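Side-chain contacts in phenol hydroxylase component phL (Pseudomonas stutzeri, PDB 3U52), which probably forms the non-catalytic beta subunit of the hydroxylase in a multicomponent bacterial phenol monooxygenase: residues S53-T56 with L57-T61; L216-N219 with I220-G224. One frame throughout, in Å; residues are numbered along the deposited sequence.

Interaction 1: S53-T56 with L57-T61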
ATOM      1  N   SER D  53       6.489  46.197  -8.010  1.00 26.40           N
ATOM      2  CA  SER D  53       6.391  47.052  -9.231  1.00 28.67           C
ATOM      3  C   SER D  53       7.162  46.573 -10.480  1.00 29.49           C
ATOM      4  O   SER D  53       6.900  47.042 -11.591  1.00 30.58           O
ATOM      5  CB  SER D  53       6.760  48.518  -8.923  1.00 28.69           C
ATOM      6  OG  SER D  53       7.945  48.608  -8.168  1.00 29.48           O
ATOM      7  N   GLU D  54       8.055  45.608 -10.287  1.00 28.69           N
ATOM      8  CA  GLU D  54       9.153  45.333 -11.188  1.00 29.74           C
ATOM      9  C   GLU D  54       9.047  43.965 -11.864  1.00 29.06           C
ATOM     10  O   GLU D  54       9.632  43.766 -12.914  1.00 29.61           O
ATOM     11  CB  GLU D  54      10.482  45.367 -10.432  1.00 30.03           C
ATOM     12  CG  GLU D  54      10.776  46.650  -9.666  1.00 36.65           C
ATOM     13  CD  GLU D  54      11.060  47.841 -10.579  1.00 46.07           C
ATOM     14  OE1 GLU D  54      12.178  47.886 -11.171  1.00 51.08           O
ATOM     15  OE2 GLU D  54      10.180  48.745 -10.696  1.00 51.68           O
ATOM     16  N   HIS D  55       8.349  43.010 -11.253  1.00 27.14           N
ATOM     17  CA  HIS D  55       8.366  41.661 -11.806  1.00 25.97           C
ATOM     18  C   HIS D  55       6.962  41.114 -11.903  1.00 25.26           C
ATOM     19  O   HIS D  55       6.052  41.555 -11.169  1.00 26.10           O
ATOM     20  CB  HIS D  55       9.212  40.704 -10.948  1.00 25.16           C
ATOM     21  CG  HIS D  55      10.528  41.247 -10.496  1.00 26.27           C
ATOM     22  ND1 HIS D  55      11.683  41.099 -11.225  1.00 27.89           N
ATOM     23  CD2 HIS D  55      10.891  41.866  -9.348  1.00 25.45           C
ATOM     24  CE1 HIS D  55      12.691  41.639 -10.567  1.00 27.06           C
ATOM     25  NE2 HIS D  55      12.233  42.118  -9.432  1.00 26.55           N
ATOM     26  N   THR D  56       6.759  40.194 -12.839  1.00 24.69           N
ATOM     27  CA  THR D  56       5.488  39.509 -12.975  1.00 24.36           C
ATOM     28  C   THR D  56       5.394  38.399 -11.895  1.00 23.41           C
ATOM     29  O   THR D  56       6.287  38.214 -11.114  1.00 22.18           O
ATOM     30  CB  THR D  56       5.290  38.879 -14.370  1.00 24.81           C
ATOM     31  OG1 THR D  56       6.266  37.832 -14.567  1.00 24.91           O
ATOM     32  CG2 THR D  56       5.442  39.946 -15.473  1.00 26.44           C
ATOM     33  N   LEU D  57       4.275  37.696 -11.857  1.00 24.18           N
ATOM     34  CA  LEU D  57       4.186  36.470 -11.088  1.00 23.86           C
ATOM     35  C   LEU D  57       5.188  35.510 -11.779  1.00 24.34           C
ATOM     36  O   LEU D  57       5.433  35.642 -12.984  1.00 24.06           O
ATOM     37  CB  LEU D  57       2.759  35.953 -11.230  1.00 23.53           C
ATOM     38  CG  LEU D  57       1.654  36.082 -10.176  1.00 25.41           C
ATOM     39  CD1 LEU D  57       1.916  37.027  -9.006  1.00 23.96           C
ATOM     40  CD2 LEU D  57       0.261  36.207 -10.824  1.00 26.95           C
ATOM     41  N   ASN D  58       5.797  34.573 -11.045  1.00 25.49           N
ATOM     42  CA  ASN D  58       6.709  33.560 -11.692  1.00 26.32           C
ATOM     43  C   ASN D  58       7.758  34.181 -12.667  1.00 26.34           C
ATOM     44  O   ASN D  58       7.791  33.872 -13.887  1.00 26.26           O
ATOM     45  CB  ASN D  58       5.900  32.444 -12.406  1.00 27.08           C
ATOM     46  CG  ASN D  58       4.956  31.625 -11.448  1.00 31.69           C
ATOM     47  OD1 ASN D  58       4.760  31.980 -10.274  1.00 36.72           O
ATOM     48  ND2 ASN D  58       4.375  30.518 -11.968  1.00 31.22           N
ATOM     49  N   ASP D  59       8.605  35.061 -12.135  1.00 25.29           N
ATOM     50  CA  ASP D  59       9.503  35.878 -12.972  1.00 26.00           C
ATOM     51  C   ASP D  59      10.932  35.512 -12.654  1.00 25.75           C
ATOM     52  O   ASP D  59      11.370  35.719 -11.537  1.00 25.43           O
ATOM     53  CB  ASP D  59       9.264  37.363 -12.692  1.00 25.44           C
ATOM     54  CG  ASP D  59       9.991  38.291 -13.687  1.00 28.91           C
ATOM     55  OD1 ASP D  59      11.087  37.937 -14.204  1.00 28.15           O
ATOM     56  OD2 ASP D  59       9.471  39.415 -13.947  1.00 27.75           O
ATOM     57  N   PRO D  60      11.676  34.963 -13.639  1.00 26.43           N
ATOM     58  CA  PRO D  60      13.098  34.568 -13.341  1.00 26.01           C
ATOM     59  C   PRO D  60      14.063  35.732 -13.078  1.00 26.04           C
ATOM     60  O   PRO D  60      15.169  35.515 -12.567  1.00 25.49           O
ATOM     61  CB  PRO D  60      13.515  33.760 -14.579  1.00 25.64           C
ATOM     62  CG  PRO D  60      12.616  34.256 -15.680  1.00 27.34           C
ATOM     63  CD  PRO D  60      11.272  34.584 -15.011  1.00 26.67           C
ATOM     64  N   THR D  61      13.626  36.943 -13.398  1.00 24.33           N
ATOM     65  CA  THR D  61      14.390  38.145 -13.131  1.00 24.74           C
ATOM     66  C   THR D  61      14.351  38.617 -11.686  1.00 23.86           C
ATOM     67  O   THR D  61      14.980  39.625 -11.379  1.00 25.30           O
ATOM     68  CB  THR D  61      14.082  39.321 -14.171  1.00 24.70           C
ATOM     69  OG1 THR D  61      12.735  39.817 -14.023  1.00 26.23           O
ATOM     70  CG2 THR D  61      14.245  38.810 -15.614  1.00 24.23           C
TER
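His55 and Asp59 meet across a tight loop with their flat groups nearly perpendicular, the imidazole and carboxylate planes 87° apart. Asp59 OD2 lies at the edge of the His55 ring, near its plane. Its closer neighbour on that residue is CB, and His55 CB to Asp59 OD2 is 3.3 Å. The same oxygen accepts a hydrogen bond from the backbone of Thr56, with Thr56 N to Asp59 OD2 at 3.0 Å. The bond uses the anti lone pair of OD2, pointing away from OD1.

The carboxylate reaches back to the preceding part of the loop because CG stands opposite the backbone N of Asp59 (chi1 -170°). Its other oxygen turns forward along the chain. Thr61 N to Asp59 OD1 is 2.8 Å, which makes an Asx turn at the start of a 3-10 segment that begins at Pro60. Thr61 OG1 also donates to Asp59 OD1, at a short 2.5 Å. Two bonds grip OD1, both from the same face of the carboxylate plane. The loop lies at the surface, between helix 31-36 and helix 81-105, and Asn58 OD1 bonds to a basic side chain of another protein chain.

The Thr61 hydroxyl in turn accepts from the imidazole. His55 ND1 to Thr61 OG1 is 3.3 Å, and OG1 lies within 2° of the ring plane. This in-plane bond at one edge should restrict rotation of the ring. Glu54 CB sits over one ring face, 3.6 Å above the plane and offset toward the rim.

Earlier in the loop, the Thr56 hydroxyl turns onto the following residue, with Thr56 OG1 to Leu57 O at 2.8 Å. It donates from above that carbonyl plane. Arg62 NH2 bonds to Thr56 O, and Asn58 ND2 bonds to Ala41 O.

Interaction 2: L216-N219 with I220-G224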
ATOM      1  N   LEU D 216      22.509  31.554  -1.379  1.00 23.91           N
ATOM      2  CA  LEU D 216      23.958  31.560  -1.220  1.00 24.61           C
ATOM      3  C   LEU D 216      24.362  31.929   0.199  1.00 24.02           C
ATOM      4  O   LEU D 216      25.161  31.245   0.812  1.00 25.08           O
ATOM      5  CB  LEU D 216      24.588  32.570  -2.205  1.00 24.32           C
ATOM      6  CG  LEU D 216      26.095  32.907  -2.061  1.00 26.07           C
ATOM      7  CD1 LEU D 216      26.937  31.690  -2.338  1.00 29.22           C
ATOM      8  CD2 LEU D 216      26.447  33.958  -3.054  1.00 28.62           C
ATOM      9  N   VAL D 217      23.834  33.032   0.711  1.00 23.35           N
ATOM     10  CA  VAL D 217      24.230  33.536   2.035  1.00 24.05           C
ATOM     11  C   VAL D 217      23.767  32.596   3.131  1.00 24.36           C
ATOM     12  O   VAL D 217      24.558  32.211   4.024  1.00 25.37           O
ATOM     13  CB  VAL D 217      23.634  34.938   2.295  1.00 23.50           C
ATOM     14  CG1 VAL D 217      23.980  35.406   3.706  1.00 25.27           C
ATOM     15  CG2 VAL D 217      24.158  35.923   1.233  1.00 26.30           C
ATOM     16  N   GLN D 218      22.480  32.259   3.084  1.00 24.51           N
ATOM     17  CA  GLN D 218      21.872  31.344   4.046  1.00 24.59           C
ATOM     18  C   GLN D 218      22.381  29.877   3.946  1.00 25.20           C
ATOM     19  O   GLN D 218      22.880  29.293   4.923  1.00 26.37           O
ATOM     20  CB  GLN D 218      20.340  31.346   3.904  1.00 25.24           C
ATOM     21  CG  GLN D 218      19.631  30.430   4.937  1.00 25.41           C
ATOM     22  CD  GLN D 218      19.872  30.931   6.393  1.00 27.38           C
ATOM     23  OE1 GLN D 218      19.202  31.826   6.816  1.00 24.95           O
ATOM     24  NE2 GLN D 218      20.780  30.305   7.145  1.00 29.56           N
ATOM     25  N   ASN D 219      22.228  29.297   2.769  1.00 24.56           N
ATOM     26  CA  ASN D 219      22.371  27.857   2.604  1.00 24.91           C
ATOM     27  C   ASN D 219      23.801  27.393   2.350  1.00 25.48           C
ATOM     28  O   ASN D 219      24.082  26.219   2.556  1.00 24.30           O
ATOM     29  CB  ASN D 219      21.378  27.314   1.540  1.00 23.91           C
ATOM     30  CG  ASN D 219      19.894  27.518   1.947  1.00 23.53           C
ATOM     31  OD1 ASN D 219      19.080  28.005   1.155  1.00 24.99           O
ATOM     32  ND2 ASN D 219      19.553  27.185   3.191  1.00 16.92           N
ATOM     33  N   ILE D 220      24.697  28.304   1.901  1.00 25.37           N
ATOM     34  CA  ILE D 220      26.111  27.983   1.684  1.00 26.63           C
ATOM     35  C   ILE D 220      26.999  28.685   2.740  1.00 27.17           C
ATOM     36  O   ILE D 220      27.686  28.025   3.527  1.00 28.55           O
ATOM     37  CB  ILE D 220      26.657  28.387   0.233  1.00 26.10           C
ATOM     38  CG1 ILE D 220      25.742  27.934  -0.932  1.00 27.68           C
ATOM     39  CG2 ILE D 220      28.125  27.901   0.029  1.00 28.21           C
ATOM     40  CD1 ILE D 220      25.347  26.490  -0.873  1.00 28.35           C
ATOM     41  N   LEU D 221      26.982  30.015   2.754  1.00 27.07           N
ATOM     42  CA  LEU D 221      27.923  30.772   3.610  1.00 27.46           C
ATOM     43  C   LEU D 221      27.654  30.663   5.124  1.00 27.08           C
ATOM     44  O   LEU D 221      28.543  30.275   5.874  1.00 28.93           O
ATOM     45  CB  LEU D 221      28.038  32.233   3.172  1.00 26.95           C
ATOM     46  CG  LEU D 221      28.444  32.535   1.711  1.00 26.90           C
ATOM     47  CD1 LEU D 221      28.419  34.068   1.509  1.00 28.79           C
ATOM     48  CD2 LEU D 221      29.775  31.891   1.230  1.00 24.68           C
ATOM     49  N   ILE D 222      26.449  30.957   5.589  1.00 25.99           N
ATOM     50  CA  ILE D 222      26.183  30.844   7.027  1.00 26.32           C
ATOM     51  C   ILE D 222      26.219  29.360   7.494  1.00 26.48           C
ATOM     52  O   ILE D 222      26.985  28.990   8.377  1.00 27.25           O
ATOM     53  CB  ILE D 222      24.854  31.523   7.399  1.00 26.21           C
ATOM     54  CG1 ILE D 222      24.986  33.069   7.255  1.00 26.67           C
ATOM     55  CG2 ILE D 222      24.482  31.200   8.826  1.00 26.99           C
ATOM     56  CD1 ILE D 222      23.661  33.774   7.138  1.00 24.44           C
ATOM     57  N   ASP D 223      25.422  28.517   6.846  1.00 26.85           N
ATOM     58  CA  ASP D 223      25.327  27.100   7.211  1.00 27.44           C
ATOM     59  C   ASP D 223      26.656  26.375   7.034  1.00 26.82           C
ATOM     60  O   ASP D 223      26.983  25.508   7.830  1.00 26.54           O
ATOM     61  CB  ASP D 223      24.233  26.400   6.383  1.00 28.16           C
ATOM     62  CG  ASP D 223      22.809  26.891   6.734  1.00 33.02           C
ATOM     63  OD1 ASP D 223      22.615  27.759   7.636  1.00 37.45           O
ATOM     64  OD2 ASP D 223      21.845  26.424   6.071  1.00 36.70           O
ATOM     65  N   GLY D 224      27.413  26.722   5.996  1.00 26.35           N
ATOM     66  CA  GLY D 224      28.639  26.023   5.686  1.00 27.02           C
ATOM     67  C   GLY D 224      29.801  26.313   6.619  1.00 27.55           C
ATOM     68  O   GLY D 224      30.856  25.658   6.542  1.00 28.57           O
TER
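Gln218 and Asp223 join their side chains across a helical turn, with Gln218 NE2 to Asp223 OD1 at 3.2 Å. The bond is bent, 135° at the hydrogen. The carboxylate oxygen lies close to the amide plane of Gln218, but NE2 comes from above the carboxylate plane. Gln218 can curl over in this way because its chain bends at chi2 (64°). The other oxygen, Asp223 OD2, forms a salt bridge with Arg160. Gln218 and Arg160 thus each hold one oxygen of the buried carboxylate, and the positive charge probably favours its ionised form.

Asn219 runs alongside Asp223, its end pointing the same way. Asn219 ND2 and Asp223 OD2, at 3.8 Å, form no hydrogen bond; ND2 is bonded outside the two segments. Asn219 OD1 accepts from Asn137 ND2 and Thr215 OG1.

The backbone here widens into a pi-type turn within helix 211-240. Leu216 O takes two donors: Leu221 N at 2.9 Å, nearly in line with the carbonyl, and Ile220 N at 3.2 Å, from well above its plane. Ile222 N and Asp223 N likewise bond five residues back, to Val217 O and Gln218 O. Such i+5 bonding puts Gln218 and Asp223 on the same side of the helix.

Apolar groups line other sides. Val217 CG1 meets Ile222 CD1 at 3.8 Å, the two chains crossing at a slant. Leu216 CD1 reaches Ile220 CG1 at 4.2 Å. Leu216 and Ile220 both touch Met268 of helix 251-274. Val217 and Leu221 pack on Trp289 of helix 276-302, and Gln218 rests on helix 126-143.

Interaction 1 comes first along the chain, in the loop between helix 31-36 and helix 81-105. Interaction 2 follows much later, within helix 211-240. Their centres are about 25 Å apart, and their nearest atoms are about 14 Å apart without touching. All four segments belong to the part of the chain shared with related hydroxylases. Interaction 1 is at the surface, about 25 Å from the chain centre, where its loop also meets other protein chains of the assembly. Interaction 2 is buried about 8 Å from that centre, and no other chain touches it. One therefore shapes a peripheral loop near subunit interfaces, while the other belongs to the interior of the helical bundle.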